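Local structure of polyphosphate kinase (Porphyromonas gingivalis, 2O8R) at residues S598-F603 / E609-S614; Y538-M543 / D644-Q649; T484-D489 / T629-L634. The protein probably catalyses the reversible transfer of the terminal phosphate of ATP onto a growing polyphosphate chain, using magnesium. The protein carries 3 engineered substitutions. All coordinates share one frame; numbering follows the deposited sequence. Where two conformers were deposited one is given.

Contact 1 (S598-F603 / E609-S614); sequences SRIWCF and EEVFIS. With SO4 (sulfate ion), chain F.
W601 and F612 are paired across the middle of a beta hairpin formed by strands 600-603 and 610-614. The backbone ladder is antiparallel and regular. F612 N donates to W601 O at 2.6 Å. W601 N returns a bond to F612 O at 2.8 Å. F603 and E610 form a second reciprocal pair, and S614 N adds a fifth bond to R599 O. C602 and V611 make a non-hydrogen-bonded pair, as do I600 and I613.

Apolar side chains meet on both faces of the hairpin. On one face, W601 CE3 lies against F612 CB at 3.6 Å. The two rings meet obliquely, their planes at 44°. With CG anti to its own carbonyl carbon (chi1 -38°), the indole leans over the partner strand's side chains, and W601 CZ2 meets S614 CB. F612 CD2 approaches the edge of the F603 ring, 4.3 Å from F603 CE2. On the other face, C602 SG packs against V611 CG2 at 3.8 Å, and I600 CG2 meets V611 CG1.

The ionic part is at R599. NH1 and NH2 of R599 both bind sulfate O4, at 2.9 and 2.8 Å, from the edge of the guanidinium. H597 NE2 also binds this sulfate, and D617 forms a salt bridge with R599 NE. R599 lies near H439, the predicted phosphohistidine. The sulfate, probably from the crystallisation liquor, is consistent with a phosphate-binding pocket.

The hairpin belongs to the sheet of a PLD-clan domain. Strand 538-543 flanks 600-603, and strand 629-632 flanks 610-614. Helix 516-532 covers the W601 and F603 face, while helix 636-651 covers the face of I600, C602 and V611.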
# COMPACT_ATOMS: atom_id res chain seq x y z
N SER A 598 -2.16 -7.73 26.20
CA SER A 598 -1.14 -7.83 27.25
C SER A 598 -0.96 -9.26 27.72
O SER A 598 -1.92 -10.05 27.77
CB SER A 598 -1.51 -6.95 28.45
OG SER A 598 -1.38 -5.58 28.15
N ARG A 599 0.28 -9.60 28.04
CA ARG A 599 0.58 -10.85 28.73
C ARG A 599 1.31 -10.50 30.02
O ARG A 599 2.43 -9.99 29.99
CB ARG A 599 1.42 -11.77 27.85
CG ARG A 599 0.80 -12.02 26.49
CD ARG A 599 1.87 -12.19 25.46
NE ARG A 599 1.31 -12.73 24.23
CZ ARG A 599 1.45 -12.18 23.03
NH1 ARG A 599 2.15 -11.07 22.88
NH2 ARG A 599 0.89 -12.75 21.97
N ILE A 600 0.65 -10.75 31.15
CA ILE A 600 1.15 -10.30 32.45
C ILE A 600 0.98 -11.38 33.51
O ILE A 600 -0.06 -12.04 33.56
CB ILE A 600 0.41 -9.02 32.90
CG1 ILE A 600 0.81 -7.83 32.02
CG2 ILE A 600 0.69 -8.73 34.38
CD1 ILE A 600 0.08 -6.52 32.34
N TRP A 601 1.99 -11.57 34.35
CA TRP A 601 1.91 -12.58 35.42
C TRP A 601 2.17 -11.95 36.79
O TRP A 601 3.15 -11.23 36.98
CB TRP A 601 2.91 -13.73 35.21
CG TRP A 601 3.15 -14.20 33.80
CD1 TRP A 601 2.23 -14.26 32.77
CD2 TRP A 601 4.37 -14.74 33.27
NE1 TRP A 601 2.82 -14.78 31.64
CE2 TRP A 601 4.13 -15.08 31.91
CE3 TRP A 601 5.64 -14.97 33.81
CZ2 TRP A 601 5.12 -15.61 31.10
CZ3 TRP A 601 6.63 -15.51 32.99
CH2 TRP A 601 6.36 -15.83 31.65
N CYS A 602 1.28 -12.24 37.73
CA CYS A 602 1.41 -11.80 39.11
C CYS A 602 1.39 -12.97 40.06
O CYS A 602 0.40 -13.70 40.14
CB CYS A 602 0.28 -10.86 39.49
SG CYS A 602 0.17 -9.50 38.38
N PHE A 603 2.47 -13.14 40.79
CA PHE A 603 2.52 -14.15 41.84
C PHE A 603 2.54 -13.48 43.21
O PHE A 603 3.42 -12.66 43.49
CB PHE A 603 3.74 -15.05 41.65
CG PHE A 603 3.78 -15.76 40.32
CD1 PHE A 603 3.35 -17.07 40.21
CD2 PHE A 603 4.28 -15.13 39.18
CE1 PHE A 603 3.40 -17.74 38.99
CE2 PHE A 603 4.34 -15.79 37.97
CZ PHE A 603 3.89 -17.10 37.87
N GLU A 609 4.95 -9.45 46.35
CA GLU A 609 4.41 -9.76 45.02
C GLU A 609 5.44 -9.58 43.91
O GLU A 609 6.27 -8.68 43.96
CB GLU A 609 3.16 -8.92 44.74
CG GLU A 609 2.39 -8.50 45.99
CD GLU A 609 0.88 -8.67 45.87
OE1 GLU A 609 0.14 -7.81 46.40
OE2 GLU A 609 0.43 -9.67 45.27
N GLU A 610 5.38 -10.45 42.90
CA GLU A 610 6.26 -10.34 41.74
C GLU A 610 5.42 -10.26 40.48
O GLU A 610 4.52 -11.08 40.26
CB GLU A 610 7.24 -11.51 41.66
CG GLU A 610 8.22 -11.52 42.83
CD GLU A 610 9.24 -12.65 42.77
OE1 GLU A 610 9.42 -13.27 41.71
OE2 GLU A 610 9.87 -12.92 43.82
N VAL A 611 5.70 -9.26 39.65
CA VAL A 611 4.93 -9.08 38.43
C VAL A 611 5.81 -9.20 37.20
O VAL A 611 6.86 -8.56 37.11
CB VAL A 611 4.19 -7.74 38.43
CG1 VAL A 611 3.41 -7.56 37.14
CG2 VAL A 611 3.26 -7.66 39.64
N PHE A 612 5.37 -10.02 36.25
CA PHE A 612 6.09 -10.15 34.99
C PHE A 612 5.28 -9.65 33.81
O PHE A 612 4.06 -9.79 33.77
CB PHE A 612 6.51 -11.58 34.74
CG PHE A 612 7.53 -12.08 35.72
CD1 PHE A 612 8.88 -11.99 35.43
CD2 PHE A 612 7.13 -12.65 36.92
CE1 PHE A 612 9.83 -12.46 36.32
CE2 PHE A 612 8.07 -13.12 37.82
CZ PHE A 612 9.41 -13.02 37.52
N ILE A 613 5.99 -9.05 32.86
CA ILE A 613 5.45 -8.62 31.58
C ILE A 613 6.04 -9.55 30.52
O ILE A 613 7.27 -9.73 30.48
CB ILE A 613 5.86 -7.14 31.32
CG1 ILE A 613 4.82 -6.21 31.92
CG2 ILE A 613 6.04 -6.81 29.85
CD1 ILE A 613 5.27 -4.77 31.91
N SER A 614 5.19 -10.16 29.69
CA SER A 614 5.71 -11.11 28.69
C SER A 614 5.36 -10.89 27.23
O SER A 614 4.37 -10.24 26.89
CB SER A 614 5.38 -12.55 29.07
OG SER A 614 6.16 -13.43 28.27
S SO4 F . 1.59 -11.51 18.63
O1 SO4 F . 0.46 -10.60 18.49
O2 SO4 F . 1.14 -12.88 18.37
O3 SO4 F . 2.63 -11.15 17.66
O4 SO4 F . 2.18 -11.36 19.96

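Contact 2 (Y538-M543 / D644-Q649); sequences YMLLKM and DILEIQ
L646 is the first residue of helix segment 644-649 to meet strand 538-543, and it lies against L540 and K542. Its CB is 3.9 Å from L540 CD2. Its CD1 is the same 3.9 Å from L540 CG. The two leucine side chains run past each other in opposite directions, so each lies alongside the other. L540 has CG anti to its backbone nitrogen, which extends it toward the helix. The other methyl of L646, CD2, touches the aliphatic part of K542, at CD, again at 3.9 Å. One leucine therefore packs on two strand residues that point to the same face of the sheet.

One turn further on, Q649 brings a polar group to the end of K542. NZ of K542 donates to OE1 of Q649 at 2.8 Å. The donor lies in the carbonyl plane, on a lone pair, at a C=O...N angle of 126°. K542 is extended up to CE and bends at its last torsion (chi4 77°), which turns NZ to the amide. E596 OE1 joins the pair: it forms a salt bridge with K542 NZ and accepts a hydrogen bond from Q649 NE2. Q649 thus uses both ends of its amide, and both Q649 OE1 and E596 OE1 bind the buried ammonium. The predicted ATP-binding residue R570 is about 6 Å away, measured between nearest side-chain atoms of R570 and K542.

This is an alpha/beta layer contact: helix 636-651 packs across one face of the mixed sheet of the second C-terminal PLD-clan domain. The segment axes pass 10.3 Å apart at 79°. Strand 538-543 lies between strands 600-603 and 564-569. L646 also packs on C602 of the first of these. Helix 678-691 covers I645 and I648 of the helix.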
# COMPACT_ATOMS: atom_id res chain seq x y z
N TYR A 538 -1.82 -17.09 45.87
CA TYR A 538 -2.58 -16.41 44.83
C TYR A 538 -1.78 -16.16 43.55
O TYR A 538 -0.56 -15.93 43.59
CB TYR A 538 -3.14 -15.09 45.36
CG TYR A 538 -4.04 -14.40 44.38
CD1 TYR A 538 -5.28 -14.94 44.04
CD2 TYR A 538 -3.64 -13.20 43.78
CE1 TYR A 538 -6.10 -14.32 43.13
CE2 TYR A 538 -4.46 -12.56 42.87
CZ TYR A 538 -5.69 -13.13 42.55
OH TYR A 538 -6.51 -12.49 41.65
N MSE A 539 -2.47 -16.23 42.41
CA MSE A 539 -1.88 -15.94 41.09
C MSE A 539 -2.85 -15.15 40.27
O MSE A 539 -4.05 -15.44 40.25
CB MSE A 539 -1.53 -17.22 40.34
CG MSE A 539 -0.36 -17.95 40.95
SE MSE A 539 0.27 -19.45 39.90
CE MSE A 539 -1.06 -20.77 40.32
N LEU A 540 -2.34 -14.14 39.58
CA LEU A 540 -3.14 -13.37 38.65
C LEU A 540 -2.43 -13.40 37.31
O LEU A 540 -1.34 -12.87 37.18
CB LEU A 540 -3.33 -11.94 39.16
CG LEU A 540 -4.28 -10.96 38.45
CD1 LEU A 540 -5.41 -11.62 37.67
CD2 LEU A 540 -4.86 -9.99 39.46
N LEU A 541 -3.06 -14.06 36.34
CA LEU A 541 -2.41 -14.37 35.07
C LEU A 541 -3.25 -13.92 33.87
O LEU A 541 -4.39 -14.35 33.71
CB LEU A 541 -2.18 -15.87 34.98
CG LEU A 541 -1.32 -16.62 35.97
CD1 LEU A 541 -1.46 -18.09 35.64
CD2 LEU A 541 0.14 -16.19 35.87
N LYS A 542 -2.69 -13.06 33.03
CA LYS A 542 -3.40 -12.57 31.85
C LYS A 542 -2.63 -12.86 30.57
O LYS A 542 -1.47 -12.49 30.45
CB LYS A 542 -3.63 -11.08 31.95
CG LYS A 542 -4.23 -10.46 30.70
CD LYS A 542 -4.37 -8.95 30.84
CE LYS A 542 -4.93 -8.36 29.60
NZ LYS A 542 -6.36 -8.63 29.61
N MSE A 543 -3.29 -13.52 29.63
CA MSE A 543 -2.69 -13.77 28.33
C MSE A 543 -3.71 -13.98 27.21
O MSE A 543 -4.92 -14.07 27.45
CB MSE A 543 -1.77 -14.96 28.42
CG MSE A 543 -2.48 -16.25 28.74
SE MSE A 543 -1.23 -17.47 29.59
CE MSE A 543 0.42 -16.39 29.44
N ASP A 644 -3.33 -2.84 40.10
CA ASP A 644 -4.51 -1.98 40.14
C ASP A 644 -5.33 -2.23 38.88
O ASP A 644 -6.53 -2.52 38.96
CB ASP A 644 -4.10 -0.51 40.21
CG ASP A 644 -3.71 -0.06 41.60
OD1 ASP A 644 -4.09 -0.72 42.59
OD2 ASP A 644 -3.03 0.97 41.70
N ILE A 645 -4.65 -2.14 37.74
CA ILE A 645 -5.24 -2.30 36.41
C ILE A 645 -5.90 -3.67 36.25
O ILE A 645 -7.08 -3.76 35.89
CB ILE A 645 -4.18 -2.05 35.32
CG1 ILE A 645 -3.89 -0.55 35.21
CG2 ILE A 645 -4.63 -2.59 33.97
CD1 ILE A 645 -2.52 -0.24 34.69
N LEU A 646 -5.15 -4.72 36.56
CA LEU A 646 -5.70 -6.07 36.49
C LEU A 646 -6.90 -6.24 37.41
O LEU A 646 -7.82 -6.98 37.09
CB LEU A 646 -4.64 -7.10 36.83
CG LEU A 646 -3.53 -7.18 35.79
CD1 LEU A 646 -2.59 -8.27 36.18
CD2 LEU A 646 -4.08 -7.43 34.38
N GLU A 647 -6.90 -5.55 38.55
CA GLU A 647 -8.03 -5.59 39.47
C GLU A 647 -9.21 -4.91 38.84
O GLU A 647 -10.32 -5.43 38.89
CB GLU A 647 -7.69 -4.94 40.81
CG GLU A 647 -6.94 -5.85 41.76
CD GLU A 647 -6.47 -5.15 43.00
OE1 GLU A 647 -7.10 -4.13 43.38
OE2 GLU A 647 -5.48 -5.61 43.61
N ILE A 648 -8.96 -3.76 38.22
CA ILE A 648 -10.01 -3.14 37.40
C ILE A 648 -10.58 -4.15 36.39
O ILE A 648 -11.79 -4.27 36.26
CB ILE A 648 -9.52 -1.89 36.67
CG1 ILE A 648 -8.99 -0.88 37.69
CG2 ILE A 648 -10.64 -1.31 35.83
CD1 ILE A 648 -8.63 0.46 37.13
N GLN A 649 -9.71 -4.89 35.70
CA GLN A 649 -10.23 -5.87 34.76
C GLN A 649 -11.10 -6.93 35.46
O GLN A 649 -12.19 -7.25 34.97
CB GLN A 649 -9.13 -6.49 33.89
CG GLN A 649 -8.36 -5.48 33.05
CD GLN A 649 -7.71 -6.08 31.81
OE1 GLN A 649 -7.30 -7.25 31.81
NE2 GLN A 649 -7.62 -5.29 30.75

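Contact 3 (T484-D489 / T629-L634)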
# COMPACT_ATOMS: atom_id res chain seq x y z
N THR A 484 20.53 -1.76 35.31
CA THR A 484 21.77 -2.31 34.77
C THR A 484 21.73 -3.84 34.59
O THR A 484 22.40 -4.38 33.72
CB THR A 484 23.05 -1.85 35.56
OG1 THR A 484 23.22 -2.65 36.73
CG2 THR A 484 22.99 -0.34 35.97
N ASP A 485 20.91 -4.54 35.38
CA ASP A 485 20.76 -5.98 35.21
C ASP A 485 19.93 -6.34 33.98
O ASP A 485 20.29 -7.26 33.23
CB ASP A 485 20.14 -6.61 36.44
CG ASP A 485 21.11 -6.69 37.59
OD1 ASP A 485 22.20 -6.09 37.49
OD2 ASP A 485 20.79 -7.36 38.60
N ILE A 486 18.83 -5.62 33.78
CA ILE A 486 17.99 -5.81 32.60
C ILE A 486 18.76 -5.40 31.37
O ILE A 486 18.79 -6.13 30.37
CB ILE A 486 16.69 -4.98 32.65
CG1 ILE A 486 16.01 -5.07 34.02
CG2 ILE A 486 15.73 -5.44 31.55
CD1 ILE A 486 15.13 -6.26 34.19
N VAL A 487 19.40 -4.23 31.43
CA VAL A 487 20.03 -3.66 30.23
C VAL A 487 21.13 -4.59 29.78
O VAL A 487 21.43 -4.69 28.58
CB VAL A 487 20.54 -2.22 30.45
CG1 VAL A 487 21.70 -1.88 29.49
CG2 VAL A 487 19.40 -1.21 30.31
N HIS A 488 21.70 -5.32 30.74
CA HIS A 488 22.78 -6.23 30.45
C HIS A 488 22.22 -7.52 29.86
O HIS A 488 22.82 -8.13 28.97
CB HIS A 488 23.59 -6.53 31.72
CG HIS A 488 24.77 -7.41 31.47
ND1 HIS A 488 24.69 -8.79 31.55
CD2 HIS A 488 26.04 -7.13 31.10
CE1 HIS A 488 25.87 -9.31 31.24
NE2 HIS A 488 26.70 -8.32 30.96
N ASP A 489 21.07 -7.92 30.38
CA ASP A 489 20.42 -9.15 29.96
C ASP A 489 19.96 -9.04 28.52
O ASP A 489 20.16 -9.96 27.73
CB ASP A 489 19.24 -9.44 30.87
CG ASP A 489 19.66 -10.13 32.16
OD1 ASP A 489 20.84 -10.54 32.24
OD2 ASP A 489 18.82 -10.28 33.08
N THR A 629 10.42 -13.43 25.56
CA THR A 629 10.90 -12.80 26.78
C THR A 629 9.83 -12.63 27.84
O THR A 629 8.64 -12.49 27.54
CB THR A 629 11.51 -11.41 26.52
OG1 THR A 629 10.58 -10.60 25.78
CG2 THR A 629 12.82 -11.55 25.78
N ALA A 630 10.27 -12.64 29.09
CA ALA A 630 9.45 -12.16 30.19
C ALA A 630 10.35 -11.34 31.11
O ALA A 630 11.53 -11.67 31.31
CB ALA A 630 8.80 -13.30 30.94
N CYS A 631 9.79 -10.28 31.66
CA CYS A 631 10.56 -9.35 32.46
C CYS A 631 9.86 -9.00 33.77
O CYS A 631 8.66 -8.71 33.78
CB CYS A 631 10.78 -8.08 31.67
SG CYS A 631 12.09 -7.10 32.31
N PRO A 632 10.60 -9.07 34.90
CA PRO A 632 10.17 -8.59 36.20
C PRO A 632 9.99 -7.09 36.20
O PRO A 632 10.81 -6.37 35.63
CB PRO A 632 11.35 -8.94 37.11
CG PRO A 632 12.49 -9.04 36.22
CD PRO A 632 11.94 -9.68 34.98
N VAL A 633 8.91 -6.65 36.83
CA VAL A 633 8.70 -5.25 37.06
C VAL A 633 9.29 -4.98 38.44
O VAL A 633 8.70 -5.37 39.45
CB VAL A 633 7.20 -4.96 37.03
CG1 VAL A 633 6.92 -3.47 37.23
CG2 VAL A 633 6.62 -5.45 35.73
N LEU A 634 10.46 -4.36 38.49
CA LEU A 634 11.18 -4.17 39.77
C LEU A 634 10.69 -3.01 40.63
O LEU A 634 10.64 -3.12 41.86
CB LEU A 634 12.68 -4.03 39.53
CG LEU A 634 13.24 -5.27 38.84
CD1 LEU A 634 14.71 -5.13 38.65
CD2 LEU A 634 12.91 -6.55 39.62
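This is a joint between the two PLD-clan domains of the C-terminal half. Helix 484-497 belongs to the first domain. Strand 629-632 belongs to the second and is part of its mixed sheet, where it lies between strands 610-614 and 510-511. The contact is small, burying 126 Å² over both sides, and the touching atoms are apolar. It lies away from the predicted ATP, magnesium and phosphohistidine sites.

I486 is the helix residue that makes the contact. Its side chain leaves the helix toward the strand, with CG1 anti to the carbonyl carbon (chi1 -45°). CD1, the terminal methyl, touches two successive residues of the strand, C631 and P632. The contact is therefore made by one side chain of the helix against two of the strand.

The carboxylate of D489 binds the backbone N atoms of S507, R508 and L509. The strand is held by backbone bonds between C631 and I613 on one side and between A630 and L510 on the other. L461 of strand 457-462 touches both I486 and C631, so the first domain contributes a further side chain to this apolar cluster.

P632 CG lies 4.3 Å from I486 CD1. The sulfur of C631 is anti to its backbone nitrogen (chi1 -162°). In that position C631 SG meets both branches of I486, at 3.7 Å from CD1 and 4.1 Å from CG2.

How the contacts relate
All three contacts reach one mixed sheet of the second C-terminal PLD-clan domain. In it the strands run 629-632, 610-614, 600-603, 538-543, so contact 1 lies between the strands used by contacts 3 and 2. Its centre is about 9 Å from that of contact 2 and about 13 Å from that of contact 3, and backbone bonds join it to both. Contacts 2 and 3 are about 21 Å apart, centre to centre, and do not touch. Along the chain, both enclose the hairpin of contact 1, and their own segments alternate. Contact 3 ties the sheet to the first PLD-clan domain; contacts 1 and 2 lie nearer the predicted active site.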